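Local structure of 4-alpha-glucanotransferase (Aquifex aeolicus, 1TZ7) at residues Met159-Glu164 / Lys185-Lys190; Pro407-Trp412 / Glu439-Leu444; Leu303-Phe308 / Thr336-Leu341; Leu244-Gly249 / Pro253-Gly258. The protein is an amylomaltase, also called disproportionating enzyme, built round an eight-stranded parallel beta/alpha barrel with added helical and antiparallel-sheet parts. All blocks are in the same frame, centred on the assembly; numbering follows the deposited sequence.

Interaction 1 (Met159-Glu164 / Lys185-Lys190); sequences MAIKEE and KRVLNK
Lys190 NZ meets the Glu164 carboxylate, the flat group of this contact, at OE1, on the lone pair anti to OE2. This salt bridge joins helix 149-165 to helix 181-190 in the all-helical region inserted between barrel strands 60-62 and 222-227. NZ stands 2.7 Å from OE1 of Glu164, and the two side chains cross at about a right angle: the lysine reaches out fully extended, while the glutamate bends at its second torsion (chi2 89°) to turn its carboxylate toward the ammonium group. Both residues are exposed, so water probably weakens the pair's attraction. Deeper in, apolar packing takes over. The side chains of Ile161 and Val187 also meet at about a right angle, where the CA atoms of the two segments come nearest. Trp172 and Leu157 extend this apolar patch, touching Ile161 and Val187 respectively. The two branches of Val187 share the contact: its CG2 lies 4.1 Å from Ile161 CG1, and its CG1 lies 3.9 Å from Ile161 CD1.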
loop_
_atom_site.group_PDB
_atom_site.type_symbol
_atom_site.label_atom_id
_atom_site.label_comp_id
_atom_site.label_asym_id
_atom_site.label_seq_id
_atom_site.Cartn_x
_atom_site.Cartn_y
_atom_site.Cartn_z
ATOM N N MET A 159 4.269 5.063 -20.505
ATOM C CA MET A 159 3.490 6.275 -20.254
ATOM C C MET A 159 3.504 7.213 -21.462
ATOM O O MET A 159 2.539 7.922 -21.709
ATOM C CB MET A 159 4.035 7.016 -19.028
ATOM C CG MET A 159 3.814 6.285 -17.700
ATOM S SD MET A 159 2.078 6.078 -17.283
ATOM C CE MET A 159 1.601 7.776 -16.902
ATOM N N ALA A 160 4.608 7.208 -22.207
ATOM C CA ALA A 160 4.765 8.101 -23.364
ATOM C C ALA A 160 3.916 7.634 -24.546
ATOM O O ALA A 160 3.369 8.451 -25.291
ATOM C CB ALA A 160 6.222 8.186 -23.766
ATOM N N ILE A 161 3.810 6.316 -24.711
ATOM C CA ILE A 161 2.996 5.731 -25.778
ATOM C C ILE A 161 1.509 5.836 -25.437
ATOM O O ILE A 161 0.680 6.087 -26.309
ATOM C CB ILE A 161 3.388 4.241 -26.009
ATOM C CG1 ILE A 161 4.851 4.136 -26.446
ATOM C CG2 ILE A 161 2.484 3.605 -27.066
ATOM C CD1 ILE A 161 5.443 2.757 -26.268
ATOM N N LYS A 162 1.183 5.642 -24.158
ATOM C CA LYS A 162 -0.193 5.796 -23.673
ATOM C C LYS A 162 -0.688 7.228 -23.903
ATOM O O LYS A 162 -1.848 7.448 -24.246
ATOM C CB LYS A 162 -0.273 5.451 -22.179
ATOM C CG LYS A 162 -1.691 5.310 -21.649
ATOM C CD LYS A 162 -1.729 4.515 -20.344
ATOM C CE LYS A 162 -1.537 5.411 -19.131
ATOM N NZ LYS A 162 -2.395 4.990 -17.993
ATOM N N GLU A 163 0.207 8.190 -23.708
ATOM C CA GLU A 163 -0.098 9.599 -23.947
ATOM C C GLU A 163 -0.429 9.843 -25.415
ATOM O O GLU A 163 -1.443 10.453 -25.738
ATOM C CB GLU A 163 1.097 10.469 -23.548
ATOM C CG GLU A 163 0.828 11.409 -22.392
ATOM C CD GLU A 163 2.098 12.033 -21.849
ATOM O OE1 GLU A 163 3.145 11.934 -22.524
ATOM O OE2 GLU A 163 2.052 12.622 -20.751
ATOM N N GLU A 164 0.441 9.360 -26.297
ATOM C CA GLU A 164 0.350 9.665 -27.719
ATOM C C GLU A 164 -0.906 9.052 -28.321
ATOM O O GLU A 164 -1.760 9.761 -28.852
ATOM C CB GLU A 164 1.597 9.142 -28.453
ATOM C CG GLU A 164 1.613 9.426 -29.951
ATOM C CD GLU A 164 2.242 10.765 -30.288
ATOM O OE1 GLU A 164 2.971 10.842 -31.299
ATOM O OE2 GLU A 164 2.008 11.739 -29.544
ATOM N N LYS A 185 12.277 0.516 -30.383
ATOM C CA LYS A 185 13.373 1.454 -30.643
ATOM C C LYS A 185 12.861 2.705 -31.352
ATOM O O LYS A 185 13.198 3.824 -30.971
ATOM C CB LYS A 185 14.460 0.792 -31.504
ATOM C CG LYS A 185 15.099 -0.450 -30.878
ATOM C CD LYS A 185 16.598 -0.569 -31.238
ATOM C CE LYS A 185 16.855 -0.387 -32.753
ATOM N NZ LYS A 185 15.895 -1.156 -33.599
ATOM N N ARG A 186 12.046 2.502 -32.387
ATOM C CA ARG A 186 11.559 3.602 -33.222
ATOM C C ARG A 186 10.733 4.582 -32.403
ATOM O O ARG A 186 10.946 5.790 -32.468
ATOM C CB ARG A 186 10.710 3.062 -34.380
ATOM C CG ARG A 186 11.502 2.274 -35.429
ATOM C CD ARG A 186 10.666 1.820 -36.647
ATOM N NE ARG A 186 9.278 1.490 -36.285
ATOM C CZ ARG A 186 8.249 2.347 -36.344
ATOM N NH1 ARG A 186 7.032 1.946 -35.993
ATOM N NH2 ARG A 186 8.436 3.603 -36.751
ATOM N N VAL A 187 9.788 4.053 -31.632
ATOM C CA VAL A 187 8.827 4.883 -30.918
ATOM C C VAL A 187 9.487 5.613 -29.731
ATOM O O VAL A 187 9.013 6.657 -29.300
ATOM C CB VAL A 187 7.606 4.039 -30.420
ATOM C CG1 VAL A 187 7.985 3.174 -29.218
ATOM C CG2 VAL A 187 6.428 4.938 -30.093
ATOM N N LEU A 188 10.588 5.050 -29.224
ATOM C CA LEU A 188 11.347 5.657 -28.111
ATOM C C LEU A 188 12.023 6.945 -28.560
ATOM O O LEU A 188 11.893 7.983 -27.916
ATOM C CB LEU A 188 12.406 4.665 -27.603
ATOM C CG LEU A 188 13.007 4.817 -26.189
ATOM C CD1 LEU A 188 14.471 4.400 -26.090
ATOM C CD2 LEU A 188 12.699 6.107 -25.439
ATOM N N ASN A 189 12.751 6.866 -29.669
ATOM C CA ASN A 189 13.408 8.033 -30.244
ATOM C C ASN A 189 12.399 9.116 -30.631
ATOM O O ASN A 189 12.650 10.301 -30.445
ATOM C CB ASN A 189 14.226 7.625 -31.469
ATOM C CG ASN A 189 14.871 8.809 -32.158
ATOM O OD1 ASN A 189 15.858 9.358 -31.677
ATOM N ND2 ASN A 189 14.312 9.209 -33.294
ATOM N N LYS A 190 11.259 8.691 -31.168
ATOM C CA LYS A 190 10.187 9.614 -31.548
ATOM C C LYS A 190 9.681 10.393 -30.331
ATOM O O LYS A 190 9.614 11.620 -30.351
ATOM C CB LYS A 190 9.028 8.835 -32.187
ATOM C CG LYS A 190 7.917 9.711 -32.760
ATOM C CD LYS A 190 6.628 8.914 -32.954
ATOM C CE LYS A 190 5.505 9.786 -33.496
ATOM N NZ LYS A 190 4.160 9.231 -33.172
#

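Interaction 2 (Pro407-Trp412 / Glu439-Leu444)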
loop_
_atom_site.group_PDB
_atom_site.type_symbol
_atom_site.label_atom_id
_atom_site.label_comp_id
_atom_site.label_asym_id
_atom_site.label_seq_id
_atom_site.Cartn_x
_atom_site.Cartn_y
_atom_site.Cartn_z
ATOM N N PRO A 407 -13.863 0.239 9.242
ATOM C CA PRO A 407 -14.237 1.448 9.969
ATOM C C PRO A 407 -13.288 1.647 11.139
ATOM O O PRO A 407 -12.839 0.659 11.718
ATOM C CB PRO A 407 -15.675 1.156 10.453
ATOM C CG PRO A 407 -15.881 -0.312 10.292
ATOM C CD PRO A 407 -14.886 -0.815 9.324
ATOM N N PRO A 408 -12.957 2.888 11.471
ATOM C CA PRO A 408 -12.218 3.162 12.701
ATOM C C PRO A 408 -12.982 2.636 13.903
ATOM O O PRO A 408 -14.211 2.540 13.852
ATOM C CB PRO A 408 -12.127 4.698 12.728
ATOM C CG PRO A 408 -12.295 5.112 11.306
ATOM C CD PRO A 408 -13.248 4.118 10.711
ATOM N N ILE A 409 -12.262 2.290 14.964
ATOM C CA ILE A 409 -12.853 1.633 16.136
ATOM C C ILE A 409 -14.129 2.325 16.636
ATOM O O ILE A 409 -15.093 1.658 17.011
ATOM C CB ILE A 409 -11.803 1.556 17.279
ATOM C CG1 ILE A 409 -10.767 0.465 16.979
ATOM C CG2 ILE A 409 -12.486 1.295 18.641
ATOM C CD1 ILE A 409 -11.363 -0.948 16.846
ATOM N N ARG A 410 -14.131 3.655 16.645
ATOM C CA ARG A 410 -15.259 4.407 17.207
ATOM C C ARG A 410 -16.522 4.237 16.358
ATOM O O ARG A 410 -17.620 4.160 16.891
ATOM C CB ARG A 410 -14.910 5.892 17.337
ATOM C CG ARG A 410 -15.983 6.728 18.074
ATOM C CD ARG A 410 -15.543 8.157 18.394
ATOM N NE ARG A 410 -16.482 8.839 19.283
ATOM C CZ ARG A 410 -16.312 10.075 19.753
ATOM N NH1 ARG A 410 -15.239 10.775 19.425
ATOM N NH2 ARG A 410 -17.222 10.612 20.556
ATOM N N GLY A 411 -16.351 4.189 15.035
ATOM C CA GLY A 411 -17.467 3.979 14.121
ATOM C C GLY A 411 -17.923 2.528 14.088
ATOM O O GLY A 411 -19.105 2.240 13.938
ATOM N N TRP A 412 -16.970 1.619 14.225
ATOM C CA TRP A 412 -17.259 0.199 14.364
ATOM C C TRP A 412 -18.100 -0.049 15.619
ATOM O O TRP A 412 -19.074 -0.814 15.591
ATOM C CB TRP A 412 -15.941 -0.588 14.428
ATOM C CG TRP A 412 -16.042 -1.950 15.039
ATOM C CD1 TRP A 412 -16.450 -3.101 14.422
ATOM C CD2 TRP A 412 -15.705 -2.315 16.382
ATOM N NE1 TRP A 412 -16.395 -4.157 15.304
ATOM C CE2 TRP A 412 -15.939 -3.700 16.515
ATOM C CE3 TRP A 412 -15.230 -1.606 17.500
ATOM C CZ2 TRP A 412 -15.719 -4.390 17.715
ATOM C CZ3 TRP A 412 -15.010 -2.295 18.686
ATOM C CH2 TRP A 412 -15.255 -3.670 18.782
ATOM N N GLU A 439 -9.465 4.274 23.471
ATOM C CA GLU A 439 -8.405 4.214 24.469
ATOM C C GLU A 439 -8.286 2.805 25.056
ATOM O O GLU A 439 -7.186 2.287 25.225
ATOM C CB GLU A 439 -8.678 5.217 25.586
ATOM C CG GLU A 439 -7.565 5.325 26.613
ATOM C CD GLU A 439 -7.937 6.210 27.787
ATOM O OE1 GLU A 439 -7.410 5.979 28.891
ATOM O OE2 GLU A 439 -8.758 7.139 27.605
ATOM N N GLU A 440 -9.430 2.195 25.365
ATOM C CA GLU A 440 -9.452 0.876 26.001
ATOM C C GLU A 440 -8.864 -0.185 25.082
ATOM O O GLU A 440 -8.153 -1.092 25.537
ATOM C CB GLU A 440 -10.886 0.491 26.395
ATOM C CG GLU A 440 -11.084 0.268 27.884
ATOM C CD GLU A 440 -10.586 1.427 28.719
ATOM O OE1 GLU A 440 -9.485 1.316 29.297
ATOM O OE2 GLU A 440 -11.295 2.451 28.795
ATOM N N LEU A 441 -9.149 -0.068 23.788
ATOM C CA LEU A 441 -8.708 -1.062 22.818
ATOM C C LEU A 441 -7.273 -0.828 22.408
ATOM O O LEU A 441 -6.562 -1.767 22.075
ATOM C CB LEU A 441 -9.623 -1.053 21.583
ATOM C CG LEU A 441 -11.080 -1.496 21.824
ATOM C CD1 LEU A 441 -11.705 -2.030 20.551
ATOM C CD2 LEU A 441 -11.166 -2.532 22.931
ATOM N N ILE A 442 -6.841 0.430 22.429
ATOM C CA ILE A 442 -5.432 0.746 22.243
ATOM C C ILE A 442 -4.601 0.089 23.352
ATOM O O ILE A 442 -3.582 -0.527 23.082
ATOM C CB ILE A 442 -5.210 2.275 22.226
ATOM C CG1 ILE A 442 -5.646 2.858 20.872
ATOM C CG2 ILE A 442 -3.737 2.612 22.484
ATOM C CD1 ILE A 442 -5.899 4.358 20.900
ATOM N N ARG A 443 -5.057 0.224 24.596
ATOM C CA ARG A 443 -4.381 -0.406 25.740
ATOM C C ARG A 443 -4.275 -1.923 25.567
ATOM O O ARG A 443 -3.241 -2.506 25.852
ATOM C CB ARG A 443 -5.117 -0.096 27.034
ATOM C CG ARG A 443 -4.885 1.306 27.559
ATOM C CD ARG A 443 -5.621 1.600 28.851
ATOM N NE ARG A 443 -5.545 3.011 29.220
ATOM C CZ ARG A 443 -4.609 3.537 30.011
ATOM N NH1 ARG A 443 -3.655 2.770 30.526
ATOM N NH2 ARG A 443 -4.629 4.835 30.289
ATOM N N LEU A 444 -5.359 -2.550 25.098
ATOM C CA LEU A 444 -5.390 -4.008 24.895
ATOM C C LEU A 444 -4.364 -4.437 23.831
ATOM O O LEU A 444 -3.687 -5.458 23.975
ATOM C CB LEU A 444 -6.799 -4.455 24.466
ATOM C CG LEU A 444 -7.689 -5.220 25.475
ATOM C CD1 LEU A 444 -7.232 -5.068 26.900
ATOM C CD2 LEU A 444 -9.128 -4.787 25.332
#
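This is a buried, wholly apolar helix-helix contact in which one methyl of Leu441 meets Ile409 and Trp412. It lies within the beta-alpha-beta crossover of the beta/alpha barrel that leads from strand 397-400 to strand 452-456, and it packs the short helix 409-414 against helix 437-447. No hydrogen bond passes between the two segments. Leu441 CD1 touches both partners, which lie side by side before it: 3.9 Å from Ile409 CD1 and 3.8 Å from Trp412 CZ3. Ile409 offers two methyls at once, since its CG2 is also 3.9 Å from Leu441 CD1. The indole is met obliquely, its side chain running at about a right angle to that of the leucine. With CG of Trp412 opposite the backbone N (chi1 159°), the six-membered ring extends toward Leu441, while NE1 at the other end of the indole donates to Tyr382 OH; that bond probably limits how far the ring can turn. Leu424 of helix 418-428 also packs on Leu441. Helix 409-414 starts after Pro408 at the N-cap position, and the Ile409 amide is taken up by Asp459 OD1. On helix 437-447, Glu439 and Arg443, one turn apart, form a salt bridge whose hydrogen bond is weak, with Glu439 OE1 at the edge of the guanidinium, in its plane, 3.3 Å from Arg443 NH2.

Interaction 3 (Leu303-Phe308 / Thr336-Leu341); sequences LRLDHF and TLFKKL
Apolar contacts between Leu305 and Phe338 join strand 302-305 of the beta/alpha barrel to helix 334-344, which belongs to the connection leading on to the neighbouring parallel strand 350-352. The two side chains come from opposite directions, and the leucine methyl reaches the far edge of the phenyl ring, near its plane: Leu305 CD1 is 3.5 Å from Phe338 CZ and 3.6 Å from Phe338 CE2. Phe338 CG takes the place beside its own backbone N (chi1 -84°), from which the ring projects off the helix toward the strand.

The aromatic contact involves Phe308, just past the strand end. Its ring and that of Phe338 are inclined at 42° with centroids 5.5 Å apart, an oblique pair. Phe311 adds an edge-to-face neighbour to Phe338, while Val362 and Leu365 of helix 360-368 pack on Phe308. All three residues of the contact are buried. Leu305 CD1 bridges both rings, lying also in the plane of the Phe308 ring at its edge, whereas Phe308 CE1 comes within 3.7 Å of Phe338 CZ.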
loop_
_atom_site.group_PDB
_atom_site.type_symbol
_atom_site.label_atom_id
_atom_site.label_comp_id
_atom_site.label_asym_id
_atom_site.label_seq_id
_atom_site.Cartn_x
_atom_site.Cartn_y
_atom_site.Cartn_z
ATOM N N LEU A 303 7.797 -5.345 4.213
ATOM C CA LEU A 303 6.876 -5.464 3.109
ATOM C C LEU A 303 5.677 -6.277 3.532
ATOM O O LEU A 303 5.778 -7.483 3.750
ATOM C CB LEU A 303 7.562 -6.139 1.918
ATOM C CG LEU A 303 8.909 -5.553 1.517
ATOM C CD1 LEU A 303 9.504 -6.336 0.355
ATOM C CD2 LEU A 303 8.773 -4.083 1.163
ATOM N N ARG A 304 4.537 -5.612 3.659
ATOM C CA ARG A 304 3.288 -6.285 3.959
ATOM C C ARG A 304 2.752 -6.951 2.707
ATOM O O ARG A 304 2.512 -6.290 1.698
ATOM C CB ARG A 304 2.263 -5.289 4.505
ATOM C CG ARG A 304 1.157 -5.934 5.321
ATOM C CD ARG A 304 -0.034 -5.029 5.570
ATOM N NE ARG A 304 -1.071 -5.202 4.558
ATOM C CZ ARG A 304 -2.302 -4.713 4.652
ATOM N NH1 ARG A 304 -3.176 -4.926 3.674
ATOM N NH2 ARG A 304 -2.665 -4.008 5.722
ATOM N N LEU A 305 2.572 -8.266 2.773
ATOM C CA LEU A 305 2.167 -9.038 1.615
ATOM C C LEU A 305 0.652 -9.145 1.547
ATOM O O LEU A 305 0.030 -9.992 2.215
ATOM C CB LEU A 305 2.806 -10.422 1.649
ATOM C CG LEU A 305 4.349 -10.425 1.628
ATOM C CD1 LEU A 305 4.876 -11.828 1.797
ATOM C CD2 LEU A 305 4.887 -9.799 0.326
ATOM N N ASP A 306 0.062 -8.270 0.746
ATOM C CA ASP A 306 -1.369 -8.252 0.515
ATOM C C ASP A 306 -1.871 -9.615 -0.003
ATOM O O ASP A 306 -1.271 -10.210 -0.887
ATOM C CB ASP A 306 -1.701 -7.146 -0.490
ATOM C CG ASP A 306 -3.146 -7.136 -0.891
ATOM O OD1 ASP A 306 -4.003 -6.833 -0.030
ATOM O OD2 ASP A 306 -3.527 -7.408 -2.060
ATOM N N HIS A 307 -2.978 -10.085 0.568
ATOM C CA HIS A 307 -3.574 -11.367 0.190
ATOM C C HIS A 307 -2.530 -12.509 0.236
ATOM O O HIS A 307 -2.365 -13.263 -0.735
ATOM C CB HIS A 307 -4.215 -11.279 -1.206
ATOM C CG HIS A 307 -5.150 -12.406 -1.501
ATOM N ND1 HIS A 307 -6.128 -12.809 -0.616
ATOM C CD2 HIS A 307 -5.250 -13.230 -2.573
ATOM C CE1 HIS A 307 -6.795 -13.827 -1.132
ATOM N NE2 HIS A 307 -6.284 -14.102 -2.319
ATOM N N PHE A 308 -1.841 -12.622 1.371
ATOM C CA PHE A 308 -0.778 -13.614 1.543
ATOM C C PHE A 308 -1.248 -15.039 1.199
ATOM O O PHE A 308 -0.486 -15.833 0.683
ATOM C CB PHE A 308 -0.249 -13.583 2.982
ATOM C CG PHE A 308 0.777 -14.635 3.271
ATOM C CD1 PHE A 308 2.118 -14.414 2.985
ATOM C CD2 PHE A 308 0.404 -15.862 3.818
ATOM C CE1 PHE A 308 3.069 -15.387 3.245
ATOM C CE2 PHE A 308 1.364 -16.844 4.080
ATOM C CZ PHE A 308 2.691 -16.602 3.793
ATOM N N THR A 336 8.129 -23.031 -2.502
ATOM C CA THR A 336 9.308 -22.840 -3.351
ATOM C C THR A 336 9.672 -21.364 -3.478
ATOM O O THR A 336 10.847 -21.009 -3.479
ATOM C CB THR A 336 9.074 -23.452 -4.763
ATOM O OG1 THR A 336 7.690 -23.750 -4.951
ATOM C CG2 THR A 336 9.749 -24.794 -4.887
ATOM N N LEU A 337 8.658 -20.510 -3.581
ATOM C CA LEU A 337 8.874 -19.075 -3.746
ATOM C C LEU A 337 9.554 -18.479 -2.528
ATOM O O LEU A 337 10.502 -17.715 -2.650
ATOM C CB LEU A 337 7.542 -18.353 -3.988
ATOM C CG LEU A 337 7.577 -16.825 -3.835
ATOM C CD1 LEU A 337 8.456 -16.206 -4.892
ATOM C CD2 LEU A 337 6.175 -16.242 -3.895
ATOM N N PHE A 338 9.058 -18.813 -1.351
ATOM C CA PHE A 338 9.524 -18.159 -0.149
ATOM C C PHE A 338 10.856 -18.743 0.334
ATOM O O PHE A 338 11.624 -18.059 0.989
ATOM C CB PHE A 338 8.462 -18.210 0.944
ATOM C CG PHE A 338 7.438 -17.118 0.829
ATOM C CD1 PHE A 338 6.168 -17.386 0.347
ATOM C CD2 PHE A 338 7.753 -15.817 1.181
ATOM C CE1 PHE A 338 5.232 -16.374 0.231
ATOM C CE2 PHE A 338 6.822 -14.810 1.066
ATOM C CZ PHE A 338 5.563 -15.089 0.590
ATOM N N LYS A 339 11.129 -20.000 -0.014
ATOM C CA LYS A 339 12.452 -20.590 0.234
ATOM C C LYS A 339 13.531 -19.785 -0.491
ATOM O O LYS A 339 14.591 -19.500 0.070
ATOM C CB LYS A 339 12.495 -22.050 -0.225
ATOM C CG LYS A 339 13.816 -22.777 0.128
ATOM C CD LYS A 339 13.691 -24.293 -0.012
ATOM C CE LYS A 339 14.861 -25.032 0.664
ATOM N NZ LYS A 339 16.045 -24.162 0.870
ATOM N N LYS A 340 13.249 -19.414 -1.735
ATOM C CA LYS A 340 14.181 -18.613 -2.519
ATOM C C LYS A 340 14.230 -17.167 -2.028
ATOM O O LYS A 340 15.301 -16.585 -1.932
ATOM C CB LYS A 340 13.810 -18.647 -4.001
ATOM C CG LYS A 340 14.990 -18.885 -4.921
ATOM C CD LYS A 340 14.988 -17.934 -6.085
ATOM C CE LYS A 340 16.272 -18.036 -6.887
ATOM N NZ LYS A 340 16.013 -18.262 -8.325
ATOM N N LEU A 341 13.064 -16.594 -1.716
ATOM C CA LEU A 341 12.998 -15.199 -1.250
ATOM C C LEU A 341 13.740 -15.018 0.080
ATOM O O LEU A 341 14.411 -14.013 0.284
ATOM C CB LEU A 341 11.536 -14.730 -1.101
ATOM C CG LEU A 341 10.776 -14.396 -2.399
ATOM C CD1 LEU A 341 9.360 -13.937 -2.079
ATOM C CD2 LEU A 341 11.508 -13.334 -3.217
#

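Interaction 4 (Leu244-Gly249 / Pro253-Gly258); sequences LFKLDG and PLFVAG
A single beta bridge, Leu247 with Pro253, closes the turn that leads the chain into strand 255-259 of the four-stranded antiparallel sheet. Beside the bridged pair, a hydrogen bond runs from Leu254 N to Lys246 O, 2.8 Å long and nearly straight at the hydrogen (163°), with the donor tilted 21° from the carbonyl plane. Leu254 CB rests 3.5 Å from the same Lys246 O. Although the Leu247 side chain starts out away from the other segment, its end folds back, bringing CD2 within 3.7 Å of Pro253 CA. Outside the bridge, Asp248 CB and Leu254 CD1 touch loosely at 4.1 Å. The aspartate's carboxylate serves the turn itself: OD2 accepts a hydrogen bond from Lys252 N and a weak one from Asp250 N. Lys246 stretches its extended chain past Phe255, the two crossing at a slant with Lys246 CD 4.0 Å from Phe255 CD2. Beyond this ring its NZ reaches strand 313-318, forming a salt bridge with Glu316 and a hydrogen bond with Tyr314 OH. A weak 3.1 Å bond from Leu247 N to Phe245 O accompanies a chain reversal closed by a single beta bridge, with an inverse gamma turn centred on Lys246.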
loop_
_atom_site.group_PDB
_atom_site.type_symbol
_atom_site.label_atom_id
_atom_site.label_comp_id
_atom_site.label_asym_id
_atom_site.label_seq_id
_atom_site.Cartn_x
_atom_site.Cartn_y
_atom_site.Cartn_z
ATOM N N LEU A 244 4.036 -14.073 -17.693
ATOM C CA LEU A 244 3.914 -14.246 -16.237
ATOM C C LEU A 244 2.436 -14.248 -15.778
ATOM O O LEU A 244 2.147 -14.407 -14.587
ATOM C CB LEU A 244 4.692 -13.135 -15.506
ATOM C CG LEU A 244 6.087 -13.496 -14.944
ATOM C CD1 LEU A 244 6.823 -14.482 -15.815
ATOM C CD2 LEU A 244 6.912 -12.248 -14.735
ATOM N N PHE A 245 1.519 -14.075 -16.726
ATOM C CA PHE A 245 0.084 -14.064 -16.431
ATOM C C PHE A 245 -0.660 -15.028 -17.346
ATOM O O PHE A 245 -0.140 -15.433 -18.387
ATOM C CB PHE A 245 -0.475 -12.650 -16.594
ATOM C CG PHE A 245 0.231 -11.634 -15.771
ATOM C CD1 PHE A 245 1.399 -11.040 -16.230
ATOM C CD2 PHE A 245 -0.254 -11.273 -14.521
ATOM C CE1 PHE A 245 2.067 -10.097 -15.460
ATOM C CE2 PHE A 245 0.411 -10.331 -13.748
ATOM C CZ PHE A 245 1.572 -9.744 -14.219
ATOM N N LYS A 246 -1.880 -15.396 -16.955
ATOM C CA LYS A 246 -2.674 -16.342 -17.734
ATOM C C LYS A 246 -3.465 -15.605 -18.800
ATOM O O LYS A 246 -4.605 -15.215 -18.584
ATOM C CB LYS A 246 -3.609 -17.144 -16.824
ATOM C CG LYS A 246 -2.879 -18.168 -15.946
ATOM C CD LYS A 246 -3.829 -19.203 -15.363
ATOM C CE LYS A 246 -3.065 -20.318 -14.659
ATOM N NZ LYS A 246 -3.956 -21.181 -13.843
ATOM N N LEU A 247 -2.831 -15.409 -19.956
ATOM C CA LEU A 247 -3.459 -14.741 -21.087
ATOM C C LEU A 247 -3.555 -15.695 -22.270
ATOM O O LEU A 247 -2.837 -16.692 -22.335
ATOM C CB LEU A 247 -2.649 -13.502 -21.491
ATOM C CG LEU A 247 -2.129 -12.613 -20.354
ATOM C CD1 LEU A 247 -1.284 -11.469 -20.915
ATOM C CD2 LEU A 247 -3.279 -12.070 -19.512
ATOM N N ASP A 248 -4.445 -15.383 -23.208
ATOM C CA ASP A 248 -4.602 -16.183 -24.417
ATOM C C ASP A 248 -3.683 -15.656 -25.534
ATOM O O ASP A 248 -2.765 -14.880 -25.274
ATOM C CB ASP A 248 -6.076 -16.182 -24.874
ATOM C CG ASP A 248 -6.578 -14.795 -25.242
ATOM O OD1 ASP A 248 -7.812 -14.606 -25.301
ATOM O OD2 ASP A 248 -5.819 -13.838 -25.486
ATOM N N GLY A 249 -3.939 -16.085 -26.769
ATOM C CA GLY A 249 -3.108 -15.709 -27.902
ATOM C C GLY A 249 -3.072 -14.205 -28.165
ATOM O O GLY A 249 -2.064 -13.679 -28.639
ATOM N N PRO A 253 -6.897 -11.538 -20.874
ATOM C CA PRO A 253 -6.937 -12.455 -19.733
ATOM C C PRO A 253 -7.758 -13.705 -20.026
ATOM O O PRO A 253 -8.883 -13.606 -20.507
ATOM C CB PRO A 253 -7.600 -11.617 -18.627
ATOM C CG PRO A 253 -7.396 -10.204 -19.043
ATOM C CD PRO A 253 -7.412 -10.203 -20.528
ATOM N N LEU A 254 -7.179 -14.867 -19.749
ATOM C CA LEU A 254 -7.899 -16.133 -19.820
ATOM C C LEU A 254 -8.601 -16.406 -18.485
ATOM O O LEU A 254 -9.696 -16.959 -18.453
ATOM C CB LEU A 254 -6.921 -17.271 -20.150
ATOM C CG LEU A 254 -7.487 -18.561 -20.760
ATOM C CD1 LEU A 254 -8.252 -18.286 -22.058
ATOM C CD2 LEU A 254 -6.356 -19.555 -21.008
ATOM N N PHE A 255 -7.956 -16.013 -17.388
ATOM C CA PHE A 255 -8.591 -16.036 -16.068
ATOM C C PHE A 255 -8.287 -14.749 -15.295
ATOM O O PHE A 255 -7.264 -14.104 -15.524
ATOM C CB PHE A 255 -8.114 -17.248 -15.270
ATOM C CG PHE A 255 -8.496 -18.573 -15.884
ATOM C CD1 PHE A 255 -9.731 -19.151 -15.614
ATOM C CD2 PHE A 255 -7.620 -19.241 -16.728
ATOM C CE1 PHE A 255 -10.085 -20.372 -16.179
ATOM C CE2 PHE A 255 -7.971 -20.463 -17.296
ATOM C CZ PHE A 255 -9.204 -21.025 -17.018
ATOM N N VAL A 256 -9.183 -14.384 -14.378
ATOM C CA VAL A 256 -9.005 -13.177 -13.568
ATOM C C VAL A 256 -9.149 -13.473 -12.070
ATOM O O VAL A 256 -9.599 -14.550 -11.677
ATOM C CB VAL A 256 -10.011 -12.053 -13.973
ATOM C CG1 VAL A 256 -9.671 -11.507 -15.346
ATOM C CG2 VAL A 256 -11.448 -12.566 -13.932
ATOM N N ALA A 257 -8.764 -12.505 -11.247
ATOM C CA ALA A 257 -8.561 -12.739 -9.827
ATOM C C ALA A 257 -9.803 -12.364 -9.037
ATOM O O ALA A 257 -10.668 -11.637 -9.523
ATOM C CB ALA A 257 -7.362 -11.947 -9.331
ATOM N N GLY A 258 -9.878 -12.868 -7.817
ATOM C CA GLY A 258 -10.967 -12.552 -6.917
ATOM C C GLY A 258 -10.935 -13.432 -5.683
ATOM O O GLY A 258 -9.914 -14.052 -5.378
#

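Overall arrangement
Interactions 2 and 3 are core contacts of the beta/alpha barrel: interaction 2 lies within a connection between parallel strands, and interaction 3 joins a strand to the helix of the connection that follows it. Both are purely apolar across their segments, but interaction 3 sets a strand and the residues after it against a helix, whereas interaction 2 joins two helices. Interactions 1 and 4 belong to parts added to the barrel. Interaction 1, partly buried, combines a small apolar pair with an exposed salt bridge; interaction 4, at the surface, combines a backbone hydrogen bond with side-chain contacts. Interactions 1 and 2 lie on opposite sides of the chain's centre, while interactions 3 and 4 approach to about 5 Å between nearest atoms without touching.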